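Local coordinates for RagB/SusD domain protein (Flavobacterium johnsoniae, PDB 5J5U), which probably binds chitin or its oligosaccharides at the outer membrane as the SusD-like partner of a polysaccharide utilization system, at residues A[267-272]-A[298-303]; A[145-150]-A[193-198]; A[35-40]-A[69-74]. All blocks are in the same frame, centred on the assembly; numbering follows the deposited sequence.

Contact 1. Residues A[267-272]-A[298-303]; sequences YLRDNG and LYEGVR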
ATOM      1  N   TYR A 267       4.080  18.554   5.726  1.00 24.60           N
ATOM      2  CA  TYR A 267       2.922  18.212   6.545  1.00 22.15           C
ATOM      3  C   TYR A 267       3.344  17.765   7.945  1.00 24.95           C
ATOM      4  O   TYR A 267       2.731  18.170   8.935  1.00 26.58           O
ATOM      5  CB  TYR A 267       2.068  17.119   5.911  1.00 19.01           C
ATOM      6  CG  TYR A 267       0.787  16.874   6.681  1.00 22.54           C
ATOM      7  CD1 TYR A 267      -0.325  17.663   6.463  1.00 20.67           C
ATOM      8  CD2 TYR A 267       0.699  15.870   7.638  1.00 24.49           C
ATOM      9  CE1 TYR A 267      -1.491  17.463   7.164  1.00 30.59           C
ATOM     10  CE2 TYR A 267      -0.470  15.660   8.352  1.00 25.73           C
ATOM     11  CZ  TYR A 267      -1.566  16.466   8.109  1.00 31.39           C
ATOM     12  OH  TYR A 267      -2.751  16.288   8.801  1.00 37.09           O
ATOM     13  N   LEU A 268       4.370  16.924   8.027  1.00 24.72           N
ATOM     14  CA  LEU A 268       4.816  16.390   9.307  1.00 22.72           C
ATOM     15  C   LEU A 268       5.430  17.485  10.193  1.00 27.87           C
ATOM     16  O   LEU A 268       5.213  17.527  11.407  1.00 26.63           O
ATOM     17  CB  LEU A 268       5.823  15.261   9.083  1.00 24.75           C
ATOM     18  CG  LEU A 268       5.319  14.002   8.373  1.00 23.24           C
ATOM     19  CD1 LEU A 268       6.482  13.075   8.080  1.00 13.46           C
ATOM     20  CD2 LEU A 268       4.252  13.262   9.201  1.00 18.43           C
ATOM     21  N   ARG A 269       6.177  18.387   9.568  1.00 28.12           N
ATOM     22  CA  ARG A 269       6.835  19.471  10.275  1.00 22.92           C
ATOM     23  C   ARG A 269       5.849  20.567  10.723  1.00 25.57           C
ATOM     24  O   ARG A 269       5.861  20.970  11.888  1.00 30.15           O
ATOM     25  CB  ARG A 269       7.936  20.080   9.398  1.00 24.30           C
ATOM     26  CG  ARG A 269       8.836  21.075  10.124  1.00 19.74           C
ATOM     27  CD  ARG A 269       9.575  21.947   9.137  1.00 23.48           C
ATOM     28  NE  ARG A 269       8.608  22.599   8.272  1.00 25.04           N
ATOM     29  CZ  ARG A 269       8.637  22.546   6.948  1.00 26.47           C
ATOM     30  NH1 ARG A 269       9.606  21.872   6.330  1.00 25.24           N
ATOM     31  NH2 ARG A 269       7.694  23.161   6.248  1.00 25.07           N
ATOM     32  N   ASP A 270       5.008  21.053   9.811  1.00 22.46           N
ATOM     33  CA  ASP A 270       4.129  22.181  10.121  1.00 26.89           C
ATOM     34  C   ASP A 270       3.022  21.826  11.124  1.00 31.40           C
ATOM     35  O   ASP A 270       2.451  22.716  11.749  1.00 34.42           O
ATOM     36  CB  ASP A 270       3.469  22.753   8.851  1.00 23.12           C
ATOM     37  CG  ASP A 270       4.476  23.325   7.846  1.00 26.82           C
ATOM     38  OD1 ASP A 270       5.654  23.552   8.211  1.00 23.83           O
ATOM     39  OD2 ASP A 270       4.069  23.566   6.681  1.00 29.16           O
ATOM     40  N   ASN A 271       2.718  20.544  11.288  1.00 22.30           N
ATOM     41  CA  ASN A 271       1.665  20.132  12.226  1.00 27.20           C
ATOM     42  C   ASN A 271       2.227  19.470  13.480  1.00 25.85           C
ATOM     43  O   ASN A 271       1.475  18.957  14.304  1.00 29.98           O
ATOM     44  CB  ASN A 271       0.659  19.167  11.559  1.00 31.17           C
ATOM     45  CG  ASN A 271      -0.144  19.825  10.441  1.00 29.60           C
ATOM     46  OD1 ASN A 271      -0.977  20.699  10.685  1.00 45.96           O
ATOM     47  ND2 ASN A 271       0.091  19.386   9.208  1.00 43.40           N
ATOM     48  N   GLY A 272       3.550  19.461  13.607  1.00 25.34           N
ATOM     49  CA  GLY A 272       4.208  18.855  14.748  1.00 26.59           C
ATOM     50  C   GLY A 272       3.956  17.374  14.949  1.00 29.92           C
ATOM     51  O   GLY A 272       3.776  16.929  16.075  1.00 29.59           O
ATOM     52  N   LEU A 298      15.916  22.628   9.534  1.00 18.66           N
ATOM     53  CA  LEU A 298      16.646  21.373   9.397  1.00 21.23           C
ATOM     54  C   LEU A 298      15.869  20.333   8.588  1.00 25.92           C
ATOM     55  O   LEU A 298      16.455  19.365   8.099  1.00 25.78           O
ATOM     56  CB  LEU A 298      16.957  20.822  10.794  1.00 26.08           C
ATOM     57  CG  LEU A 298      18.148  21.435  11.553  1.00 27.41           C
ATOM     58  CD1 LEU A 298      18.285  20.815  12.918  1.00 24.85           C
ATOM     59  CD2 LEU A 298      19.444  21.217  10.786  1.00 17.20           C
ATOM     60  N   TYR A 299      14.557  20.532   8.449  1.00 23.51           N
ATOM     61  CA  TYR A 299      13.711  19.511   7.833  1.00 24.71           C
ATOM     62  C   TYR A 299      12.916  20.041   6.664  1.00 23.47           C
ATOM     63  O   TYR A 299      11.924  20.756   6.834  1.00 19.95           O
ATOM     64  CB  TYR A 299      12.778  18.888   8.880  1.00 19.52           C
ATOM     65  CG  TYR A 299      13.591  18.108   9.881  1.00 30.53           C
ATOM     66  CD1 TYR A 299      13.993  16.808   9.600  1.00 29.85           C
ATOM     67  CD2 TYR A 299      14.020  18.693  11.084  1.00 21.87           C
ATOM     68  CE1 TYR A 299      14.767  16.098  10.482  1.00 22.56           C
ATOM     69  CE2 TYR A 299      14.813  17.974  11.991  1.00 24.13           C
ATOM     70  CZ  TYR A 299      15.179  16.683  11.676  1.00 26.98           C
ATOM     71  OH  TYR A 299      15.944  15.949  12.543  1.00 24.46           O
ATOM     72  N   GLU A 300      13.375  19.671   5.471  1.00 17.83           N
ATOM     73  CA  GLU A 300      12.697  20.013   4.228  1.00 22.19           C
ATOM     74  C   GLU A 300      12.775  18.844   3.254  1.00 20.50           C
ATOM     75  O   GLU A 300      13.814  18.195   3.143  1.00 18.76           O
ATOM     76  CB  GLU A 300      13.304  21.278   3.603  1.00 23.84           C
ATOM     77  CG  GLU A 300      13.035  22.559   4.394  1.00 22.04           C
ATOM     78  CD  GLU A 300      13.922  23.740   3.978  1.00 28.29           C
ATOM     79  OE1 GLU A 300      14.867  23.564   3.172  1.00 19.09           O
ATOM     80  OE2 GLU A 300      13.667  24.855   4.468  1.00 38.88           O
ATOM     81  N   GLY A 301      11.673  18.567   2.559  1.00 21.40           N
ATOM     82  CA  GLY A 301      11.660  17.515   1.560  1.00 15.47           C
ATOM     83  C   GLY A 301      12.044  18.042   0.186  1.00 17.87           C
ATOM     84  O   GLY A 301      12.307  19.234   0.014  1.00 18.87           O
ATOM     85  N   VAL A 302      12.079  17.149  -0.796  1.00 15.82           N
ATOM     86  CA  VAL A 302      12.381  17.533  -2.171  1.00 12.04           C
ATOM     87  C   VAL A 302      11.057  17.707  -2.905  1.00 13.38           C
ATOM     88  O   VAL A 302      10.203  16.820  -2.865  1.00 11.05           O
ATOM     89  CB  VAL A 302      13.262  16.473  -2.912  1.00 17.65           C
ATOM     90  CG1 VAL A 302      13.447  16.867  -4.391  1.00 11.89           C
ATOM     91  CG2 VAL A 302      14.623  16.303  -2.228  1.00 10.05           C
ATOM     92  N   ARG A 303      10.894  18.846  -3.571  1.00 11.94           N
ATOM     93  CA  ARG A 303       9.692  19.116  -4.348  1.00 15.65           C
ATOM     94  C   ARG A 303       9.490  18.062  -5.452  1.00 14.62           C
ATOM     95  O   ARG A 303      10.427  17.743  -6.199  1.00 13.26           O
ATOM     96  CB  ARG A 303       9.772  20.520  -4.971  1.00 17.54           C
ATOM     97  CG  ARG A 303       8.577  20.932  -5.845  1.00 17.12           C
ATOM     98  CD  ARG A 303       7.514  21.654  -5.044  1.00 28.42           C
ATOM     99  NE  ARG A 303       6.341  22.004  -5.846  1.00 34.41           N
ATOM    100  CZ  ARG A 303       5.416  22.901  -5.489  1.00 39.10           C
ATOM    101  NH1 ARG A 303       5.527  23.579  -4.342  1.00 28.84           N
ATOM    102  NH2 ARG A 303       4.386  23.137  -6.296  1.00 31.09           N
TER

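Contact 2. Residues A[145-150]-A[193-198]; sequences DIYNSF and AMRISE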
ATOM      1  N   ASP A 145     -16.734  -8.213  -9.996  1.00 18.88           N
ATOM      2  CA  ASP A 145     -16.846  -9.628  -9.650  1.00 20.87           C
ATOM      3  C   ASP A 145     -15.627 -10.081  -8.839  1.00 17.61           C
ATOM      4  O   ASP A 145     -15.754 -10.908  -7.937  1.00 21.03           O
ATOM      5  CB  ASP A 145     -17.024 -10.499 -10.917  1.00 14.63           C
ATOM      6  CG  ASP A 145     -18.278 -10.129 -11.705  1.00 18.66           C
ATOM      7  OD1 ASP A 145     -19.269  -9.757 -11.064  1.00 21.59           O
ATOM      8  OD2 ASP A 145     -18.289 -10.204 -12.947  1.00 17.47           O
ATOM      9  N   ILE A 146     -14.452  -9.550  -9.161  1.00 20.04           N
ATOM     10  CA  ILE A 146     -13.241  -9.922  -8.439  1.00 16.26           C
ATOM     11  C   ILE A 146     -13.438  -9.537  -6.990  1.00 13.53           C
ATOM     12  O   ILE A 146     -13.140 -10.304  -6.083  1.00 14.31           O
ATOM     13  CB  ILE A 146     -11.956  -9.235  -8.997  1.00 18.01           C
ATOM     14  CG1 ILE A 146     -11.659  -9.669 -10.443  1.00 19.17           C
ATOM     15  CG2 ILE A 146     -10.755  -9.548  -8.125  1.00 13.91           C
ATOM     16  CD1 ILE A 146     -10.348  -9.110 -11.014  1.00 10.07           C
ATOM     17  N   TYR A 147     -13.970  -8.350  -6.781  1.00 13.20           N
ATOM     18  CA  TYR A 147     -14.227  -7.859  -5.436  1.00 16.38           C
ATOM     19  C   TYR A 147     -15.320  -8.638  -4.665  1.00 19.69           C
ATOM     20  O   TYR A 147     -15.168  -8.866  -3.452  1.00 22.82           O
ATOM     21  CB  TYR A 147     -14.577  -6.372  -5.497  1.00 16.18           C
ATOM     22  CG  TYR A 147     -13.389  -5.499  -5.193  1.00 20.42           C
ATOM     23  CD1 TYR A 147     -12.343  -5.343  -6.118  1.00 18.72           C
ATOM     24  CD2 TYR A 147     -13.282  -4.863  -3.963  1.00 16.33           C
ATOM     25  CE1 TYR A 147     -11.250  -4.535  -5.829  1.00 16.37           C
ATOM     26  CE2 TYR A 147     -12.200  -4.072  -3.665  1.00 22.22           C
ATOM     27  CZ  TYR A 147     -11.188  -3.908  -4.593  1.00 18.42           C
ATOM     28  OH  TYR A 147     -10.126  -3.123  -4.238  1.00 15.60           O
ATOM     29  N   ASN A 148     -16.416  -9.015  -5.337  1.00 19.82           N
ATOM     30  CA  ASN A 148     -17.425  -9.875  -4.694  1.00 20.75           C
ATOM     31  C   ASN A 148     -16.792 -11.208  -4.289  1.00 20.67           C
ATOM     32  O   ASN A 148     -17.082 -11.759  -3.219  1.00 22.74           O
ATOM     33  CB  ASN A 148     -18.627 -10.139  -5.611  1.00 15.48           C
ATOM     34  CG  ASN A 148     -19.547  -8.938  -5.728  1.00 29.35           C
ATOM     35  OD1 ASN A 148     -19.612  -8.106  -4.819  1.00 35.44           O
ATOM     36  ND2 ASN A 148     -20.254  -8.830  -6.857  1.00 18.18           N
ATOM     37  N   SER A 149     -15.929 -11.729  -5.151  1.00 16.43           N
ATOM     38  CA  SER A 149     -15.226 -12.974  -4.858  1.00 17.04           C
ATOM     39  C   SER A 149     -14.254 -12.789  -3.651  1.00 24.56           C
ATOM     40  O   SER A 149     -14.153 -13.667  -2.767  1.00 24.06           O
ATOM     41  CB  SER A 149     -14.521 -13.470  -6.122  1.00 15.12           C
ATOM     42  OG  SER A 149     -13.598 -14.497  -5.856  1.00 20.97           O
ATOM     43  N   PHE A 150     -13.597 -11.630  -3.574  1.00 18.01           N
ATOM     44  CA  PHE A 150     -12.778 -11.283  -2.393  1.00 19.55           C
ATOM     45  C   PHE A 150     -13.605 -11.344  -1.103  1.00 24.75           C
ATOM     46  O   PHE A 150     -13.203 -11.965  -0.110  1.00 25.88           O
ATOM     47  CB  PHE A 150     -12.182  -9.867  -2.505  1.00 19.03           C
ATOM     48  CG  PHE A 150     -11.055  -9.726  -3.501  1.00 16.21           C
ATOM     49  CD1 PHE A 150     -10.377 -10.829  -3.985  1.00 13.11           C
ATOM     50  CD2 PHE A 150     -10.671  -8.463  -3.943  1.00 15.04           C
ATOM     51  CE1 PHE A 150      -9.352 -10.683  -4.886  1.00 14.79           C
ATOM     52  CE2 PHE A 150      -9.643  -8.313  -4.862  1.00 12.29           C
ATOM     53  CZ  PHE A 150      -8.976  -9.413  -5.319  1.00 11.86           C
ATOM     54  N   ALA A 193     -13.794  -3.028   1.597  1.00 15.54           N
ATOM     55  CA  ALA A 193     -15.083  -2.382   1.757  1.00 15.22           C
ATOM     56  C   ALA A 193     -14.968  -0.900   1.537  1.00 18.97           C
ATOM     57  O   ALA A 193     -15.759  -0.314   0.801  1.00 17.97           O
ATOM     58  CB  ALA A 193     -15.670  -2.651   3.142  1.00 22.60           C
ATOM     59  N   MET A 194     -13.975  -0.276   2.169  1.00 20.96           N
ATOM     60  CA  MET A 194     -13.816   1.165   1.990  1.00 15.41           C
ATOM     61  C   MET A 194     -13.432   1.474   0.552  1.00 17.45           C
ATOM     62  O   MET A 194     -13.849   2.504   0.001  1.00 16.86           O
ATOM     63  CB  MET A 194     -12.794   1.736   2.973  1.00 13.93           C
ATOM     64  CG  MET A 194     -13.276   1.669   4.440  1.00 25.09           C
ATOM     65  SD  MET A 194     -14.945   2.326   4.777  1.00 27.25           S
ATOM     66  CE  MET A 194     -15.916   0.883   4.582  1.00 26.05           C
ATOM     67  N   ARG A 195     -12.685   0.573  -0.083  1.00 15.07           N
ATOM     68  CA  ARG A 195     -12.220   0.906  -1.425  1.00 19.88           C
ATOM     69  C   ARG A 195     -13.401   1.033  -2.416  1.00 14.40           C
ATOM     70  O   ARG A 195     -13.302   1.767  -3.390  1.00 16.86           O
ATOM     71  CB  ARG A 195     -11.186  -0.113  -1.921  1.00 12.30           C
ATOM     72  CG  ARG A 195     -10.401   0.397  -3.124  1.00 15.36           C
ATOM     73  CD  ARG A 195      -8.937  -0.004  -3.028  1.00 17.03           C
ATOM     74  NE  ARG A 195      -8.265   0.643  -1.902  1.00 13.04           N
ATOM     75  CZ  ARG A 195      -7.233   0.112  -1.265  1.00 15.69           C
ATOM     76  NH1 ARG A 195      -6.758  -1.058  -1.666  1.00 13.53           N
ATOM     77  NH2 ARG A 195      -6.668   0.749  -0.241  1.00 18.44           N
ATOM     78  N   ILE A 196     -14.504   0.331  -2.176  1.00 12.05           N
ATOM     79  CA  ILE A 196     -15.676   0.481  -3.047  1.00 18.07           C
ATOM     80  C   ILE A 196     -16.769   1.393  -2.497  1.00 18.65           C
ATOM     81  O   ILE A 196     -17.926   1.267  -2.889  1.00 20.77           O
ATOM     82  CB  ILE A 196     -16.318  -0.879  -3.390  1.00 17.23           C
ATOM     83  CG1 ILE A 196     -16.740  -1.607  -2.112  1.00 17.34           C
ATOM     84  CG2 ILE A 196     -15.362  -1.713  -4.236  1.00 13.05           C
ATOM     85  CD1 ILE A 196     -17.503  -2.877  -2.364  1.00 20.27           C
ATOM     86  N   SER A 197     -16.400   2.332  -1.630  1.00 19.77           N
ATOM     87  CA  SER A 197     -17.377   3.224  -1.007  1.00 20.12           C
ATOM     88  C   SER A 197     -18.024   4.138  -2.043  1.00 22.60           C
ATOM     89  O   SER A 197     -19.202   4.463  -1.933  1.00 22.23           O
ATOM     90  CB  SER A 197     -16.722   4.077   0.088  1.00 17.18           C
ATOM     91  OG  SER A 197     -15.749   4.944  -0.470  1.00 17.74           O
ATOM     92  N   GLU A 198     -17.254   4.532  -3.056  1.00 19.41           N
ATOM     93  CA  GLU A 198     -17.745   5.466  -4.055  1.00 23.89           C
ATOM     94  C   GLU A 198     -18.561   4.772  -5.131  1.00 21.57           C
ATOM     95  O   GLU A 198     -19.524   5.346  -5.664  1.00 27.42           O
ATOM     96  CB  GLU A 198     -16.586   6.239  -4.693  1.00 21.16           C
ATOM     97  CG  GLU A 198     -15.725   6.966  -3.689  1.00 18.48           C
ATOM     98  CD  GLU A 198     -16.547   7.699  -2.627  1.00 25.43           C
ATOM     99  OE1 GLU A 198     -17.056   8.815  -2.892  1.00 24.12           O
ATOM    100  OE2 GLU A 198     -16.680   7.154  -1.506  1.00 29.93           O
TER

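Contact 3. Residues A[35-40]-A[69-74]; sequences HRTNLI and ATALWR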
ATOM      1  N   HIS A  35      10.609  -2.054  -6.363  1.00 11.79           N
ATOM      2  CA  HIS A  35      11.318  -0.910  -6.902  1.00 14.60           C
ATOM      3  C   HIS A  35      10.433  -0.186  -7.931  1.00 15.16           C
ATOM      4  O   HIS A  35      10.323   1.043  -7.921  1.00 16.18           O
ATOM      5  CB  HIS A  35      12.652  -1.364  -7.539  1.00 11.06           C
ATOM      6  CG  HIS A  35      13.601  -0.245  -7.836  1.00 17.28           C
ATOM      7  ND1 HIS A  35      14.797  -0.439  -8.494  1.00 18.64           N
ATOM      8  CD2 HIS A  35      13.538   1.080  -7.556  1.00 17.66           C
ATOM      9  CE1 HIS A  35      15.422   0.719  -8.621  1.00 17.98           C
ATOM     10  NE2 HIS A  35      14.681   1.657  -8.058  1.00 25.15           N
ATOM     11  N   ARG A  36       9.797  -0.949  -8.815  1.00 11.71           N
ATOM     12  CA  ARG A  36       9.110  -0.344  -9.955  1.00 12.42           C
ATOM     13  C   ARG A  36       7.654   0.079  -9.641  1.00 11.75           C
ATOM     14  O   ARG A  36       7.228   1.172  -9.998  1.00  9.82           O
ATOM     15  CB  ARG A  36       9.147  -1.310 -11.139  1.00 12.42           C
ATOM     16  CG  ARG A  36      10.544  -1.475 -11.735  1.00 11.92           C
ATOM     17  CD  ARG A  36      10.681  -2.755 -12.587  1.00 15.43           C
ATOM     18  NE  ARG A  36      12.011  -2.834 -13.205  1.00 17.77           N
ATOM     19  CZ  ARG A  36      13.116  -3.208 -12.564  1.00 17.15           C
ATOM     20  NH1 ARG A  36      13.057  -3.557 -11.287  1.00 17.62           N
ATOM     21  NH2 ARG A  36      14.281  -3.226 -13.192  1.00 14.87           N
ATOM     22  N   THR A  37       6.907  -0.761  -8.936  1.00 12.86           N
ATOM     23  CA  THR A  37       5.496  -0.475  -8.706  1.00 12.36           C
ATOM     24  C   THR A  37       5.244   0.291  -7.418  1.00 10.33           C
ATOM     25  O   THR A  37       4.407   1.183  -7.387  1.00  9.92           O
ATOM     26  CB  THR A  37       4.661  -1.764  -8.663  1.00 13.53           C
ATOM     27  OG1 THR A  37       5.063  -2.623  -9.728  1.00  9.87           O
ATOM     28  CG2 THR A  37       3.188  -1.429  -8.830  1.00 13.13           C
ATOM     29  N   ASN A  38       5.971  -0.063  -6.363  1.00 13.02           N
ATOM     30  CA  ASN A  38       5.852   0.602  -5.062  1.00 13.01           C
ATOM     31  C   ASN A  38       6.623   1.928  -5.047  1.00 15.26           C
ATOM     32  O   ASN A  38       6.017   3.018  -4.944  1.00 14.54           O
ATOM     33  CB  ASN A  38       6.352  -0.350  -3.944  1.00 11.44           C
ATOM     34  CG  ASN A  38       6.248   0.238  -2.514  1.00 14.73           C
ATOM     35  OD1 ASN A  38       5.848   1.387  -2.290  1.00 15.05           O
ATOM     36  ND2 ASN A  38       6.629  -0.578  -1.541  1.00 14.47           N
ATOM     37  N   LEU A  39       7.945   1.834  -5.196  1.00 14.60           N
ATOM     38  CA  LEU A  39       8.805   3.002  -5.069  1.00 13.45           C
ATOM     39  C   LEU A  39       8.615   3.999  -6.212  1.00 11.55           C
ATOM     40  O   LEU A  39       8.227   5.116  -5.983  1.00  8.69           O
ATOM     41  CB  LEU A  39      10.290   2.577  -4.989  1.00 15.62           C
ATOM     42  CG  LEU A  39      11.385   3.638  -4.711  1.00 14.45           C
ATOM     43  CD1 LEU A  39      10.922   4.669  -3.697  1.00 13.24           C
ATOM     44  CD2 LEU A  39      12.711   3.020  -4.244  1.00 17.00           C
ATOM     45  N   ILE A  40       8.870   3.582  -7.442  1.00 14.29           N
ATOM     46  CA  ILE A  40       8.937   4.532  -8.544  1.00 13.64           C
ATOM     47  C   ILE A  40       7.568   5.061  -8.945  1.00 10.78           C
ATOM     48  O   ILE A  40       7.332   6.266  -8.867  1.00  9.31           O
ATOM     49  CB  ILE A  40       9.634   3.916  -9.801  1.00 10.70           C
ATOM     50  CG1 ILE A  40      11.124   3.731  -9.548  1.00 13.79           C
ATOM     51  CG2 ILE A  40       9.415   4.816 -11.011  1.00  8.36           C
ATOM     52  CD1 ILE A  40      11.815   2.798 -10.542  1.00 14.09           C
ATOM     53  N   ALA A  69       5.835  -0.307 -15.681  1.00 10.67           N
ATOM     54  CA  ALA A  69       4.394  -0.409 -15.551  1.00 11.59           C
ATOM     55  C   ALA A  69       3.898  -1.861 -15.488  1.00 15.42           C
ATOM     56  O   ALA A  69       2.857  -2.101 -14.872  1.00 11.25           O
ATOM     57  CB  ALA A  69       3.706   0.326 -16.701  1.00 11.86           C
ATOM     58  N   THR A  70       4.621  -2.822 -16.099  1.00  9.08           N
ATOM     59  CA  THR A  70       4.123  -4.193 -16.112  1.00  9.70           C
ATOM     60  C   THR A  70       4.822  -5.154 -15.145  1.00 14.69           C
ATOM     61  O   THR A  70       4.456  -6.341 -15.082  1.00 12.00           O
ATOM     62  CB  THR A  70       4.222  -4.809 -17.516  1.00 12.76           C
ATOM     63  OG1 THR A  70       5.595  -4.925 -17.906  1.00  9.68           O
ATOM     64  CG2 THR A  70       3.450  -3.968 -18.534  1.00 10.68           C
ATOM     65  N   ALA A  71       5.800  -4.655 -14.391  1.00 13.24           N
ATOM     66  CA  ALA A  71       6.548  -5.473 -13.426  1.00 11.71           C
ATOM     67  C   ALA A  71       5.669  -6.229 -12.389  1.00 14.78           C
ATOM     68  O   ALA A  71       5.875  -7.428 -12.139  1.00 12.23           O
ATOM     69  CB  ALA A  71       7.560  -4.600 -12.706  1.00 11.31           C
ATOM     70  N   LEU A  72       4.714  -5.528 -11.770  1.00 12.68           N
ATOM     71  CA  LEU A  72       3.764  -6.186 -10.861  1.00 10.13           C
ATOM     72  C   LEU A  72       3.016  -7.328 -11.589  1.00 13.55           C
ATOM     73  O   LEU A  72       2.980  -8.454 -11.103  1.00 11.02           O
ATOM     74  CB  LEU A  72       2.760  -5.178 -10.293  1.00 10.66           C
ATOM     75  CG  LEU A  72       1.783  -5.655  -9.213  1.00 12.68           C
ATOM     76  CD1 LEU A  72       2.546  -6.002  -7.956  1.00 16.21           C
ATOM     77  CD2 LEU A  72       0.724  -4.604  -8.921  1.00  9.31           C
ATOM     78  N   TRP A  73       2.440  -7.031 -12.758  1.00 11.87           N
ATOM     79  CA  TRP A  73       1.749  -8.047 -13.549  1.00 12.17           C
ATOM     80  C   TRP A  73       2.599  -9.309 -13.763  1.00 14.54           C
ATOM     81  O   TRP A  73       2.224 -10.426 -13.379  1.00 12.57           O
ATOM     82  CB  TRP A  73       1.363  -7.457 -14.891  1.00  9.61           C
ATOM     83  CG  TRP A  73       0.713  -8.403 -15.852  1.00 12.66           C
ATOM     84  CD1 TRP A  73       1.323  -9.352 -16.618  1.00 11.31           C
ATOM     85  CD2 TRP A  73      -0.679  -8.447 -16.192  1.00 13.11           C
ATOM     86  NE1 TRP A  73       0.391 -10.003 -17.393  1.00 11.98           N
ATOM     87  CE2 TRP A  73      -0.841  -9.453 -17.163  1.00 12.37           C
ATOM     88  CE3 TRP A  73      -1.803  -7.728 -15.766  1.00 13.49           C
ATOM     89  CZ2 TRP A  73      -2.075  -9.762 -17.712  1.00 13.24           C
ATOM     90  CZ3 TRP A  73      -3.028  -8.037 -16.306  1.00 14.88           C
ATOM     91  CH2 TRP A  73      -3.152  -9.053 -17.274  1.00 13.35           C
ATOM     92  N   ARG A  74       3.757  -9.094 -14.366  1.00 15.00           N
ATOM     93  CA  ARG A  74       4.643 -10.176 -14.745  1.00 16.09           C
ATOM     94  C   ARG A  74       5.060 -11.028 -13.553  1.00 23.68           C
ATOM     95  O   ARG A  74       5.028 -12.260 -13.637  1.00 23.00           O
ATOM     96  CB  ARG A  74       5.873  -9.619 -15.435  1.00 19.12           C
ATOM     97  CG  ARG A  74       7.019 -10.594 -15.485  1.00 24.75           C
ATOM     98  CD  ARG A  74       8.259  -9.917 -16.030  1.00 33.31           C
ATOM     99  NE  ARG A  74       9.249 -10.905 -16.464  1.00 44.49           N
ATOM    100  CZ  ARG A  74      10.213 -11.394 -15.688  1.00 44.53           C
ATOM    101  NH1 ARG A  74      10.343 -10.980 -14.427  1.00 42.86           N
ATOM    102  NH2 ARG A  74      11.057 -12.296 -16.181  1.00 38.42           N
TER
HETATM  103  O   HOH W   1       4.103  -2.335 -12.079  1.00 12.23           O

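Contact 1. Residues A[267-272]-A[298-303]
R269, near the C-terminal end of helix 262-270, reaches across to the backbone of Y299 in the long connection between strands 280-281 and 320-321. Two residues earlier in sequence, Y267 turns its ring to helix 399-410, while its carbonyl oxygen accepts a bond from ND2 of N271 (2.9 Å), which also sits above one face of that ring, toward its rim. L268 packs on L276 and L279 of the short helix 276-279 and on I409 of helix 399-410. R269 carries the contact itself. With CG anti to the backbone N (chi1 -171°) and the chain bent at chi3 (56°), the guanidinium is brought round so that NH1 meets Y299 O at 2.6 Å. The carbonyl oxygen lies near the guanidinium plane, at its edge, and NH1 lies in the carbonyl plane; the N-H points at the oxygen less than straight, at 145°. Nearer the backbone, CD of R269 passes 4.4 Å from CB of Y299, whose side chain also touches K277 and S319. CG of E300 lies obliquely to the guanidinium, 4.0 Å from NH1, while its carboxylate pairs with K283. The guanidinium is also engaged by D270: NE and NH2 both bond to OD1, at 3.1 and 2.9 Å, approaching from one face of the carboxylate. NH2 also pairs with D266, so acids of its own helix help fix the rotation of the group that holds Y299 O. N271 leaves helical geometry, and G272 has positive phi. Bonds from G272 N to R269 O (3.3 Å) and from D273 N to L268 O end the helix in a Schellman motif, with G272 as C-prime residue; R269, whose own carbonyl is part of this cap, ties a surface loop to the helix terminus.

Contact 2. Residues A[145-150]-A[193-198]
Y147 of helix 143-160 reaches R195 and I196 at the end of helix 178-195, a buried contact between one helix and the C-terminal end of another in the alpha-helical SusD-like fold, whose family belongs to the TPR clan. Apolar packing is made by the ring: CD2 of Y147 lies 3.8 Å from CG2 of I196, which comes in obliquely as the two side chains run past one another in opposite senses. I196 is the first residue beyond the helix, and chi1 of 59° sets CG1 between its backbone N and carbonyl carbon, leaving CG2 beside the N to meet the ring. Y147 has further cover from F150, whose CD2 lies over the centre of one ring face, and its ring also meets that of W481. Among the polar groups, the phenol OH bonds to OD1 of D117, while NH1 of R195 pairs with OD2 of D117 and with E417, so D117 joins the two side chains. Replacing Y147 by a phenylalanine would probably leave OD1 of D117 without this partner and open a small gap beside the arginine. Of R195, the OH of Y147 meets just the aliphatic part, 3.6 Å from CD, with ring and guanidinium planes 72° apart.

Contact 3. Residues A[35-40]-A[69-74]
R36 and T37 of helix 31-45 pack against A71 and L72 of helix 66-90, where the two short segments cross with a signed angle of -124° and their axes approach to 7.9 Å. At the crossing, CA of T37 lies 6.3 Å from that of L72. In the apolar part, the methyl of A71 rests against the aliphatic chain of R36, CB to CD 3.6 Å. R36 runs extended from CG to NE, carrying its charged end past the alanine to E67 and to the carbonyl of Y32. T37 and L72 meet at about a right angle; CG2 of T37 touches both CB and CD2 of L72, and chi1 of -44° places this methyl anti to the backbone N and OG1 beside it. OG1 itself lies 3.5 Å from CB of L72, an approach without a hydrogen bond. The polar part runs through one water. It sits 2.6 Å from OG1 of T37, accepts from the backbone N of L72 at 3.3 Å, and gives a weak bond to A69 O. This bridge falls where helix 66-90 is kinked: the N of L72 and of W73 lack their bonds to the preceding turn. The water serves the first, while W73 N and A69 O both bond to the hydroxyl of Y119 on helix 98-119. Helix 31-45 departs from regularity too, with a pi-type turn closed by I40 N to H35 O. No direct hydrogen bond crosses between the segments. The chemistry implies that methyl and methylene packing holds the helices close, while the water, held by the threonine hydroxyl, accepts from the L72 N-H left without an intrahelical partner at the kink.

In the fold
Contact 3 comes first along the chain, then contact 2, then contact 1, with no overlap. All six segments belong to the SusD-like, starch-binding outer-membrane family region. Contacts 2 and 3 are buried, with centres about 23 Å apart, and each is bound to helix 98-119, through D117 in one and Y119 in the other; helix 415-425 supplies E417 to R195 of contact 2 and S415 to N38 beside contact 3. Contact 1 lies at the surface, its centre about 35 Å from that of contact 2, on the opposite side of the chain's centre, and about 28 Å from that of contact 3. The helical body is thus knit internally, while contact 1 secures a peripheral loop to its edge.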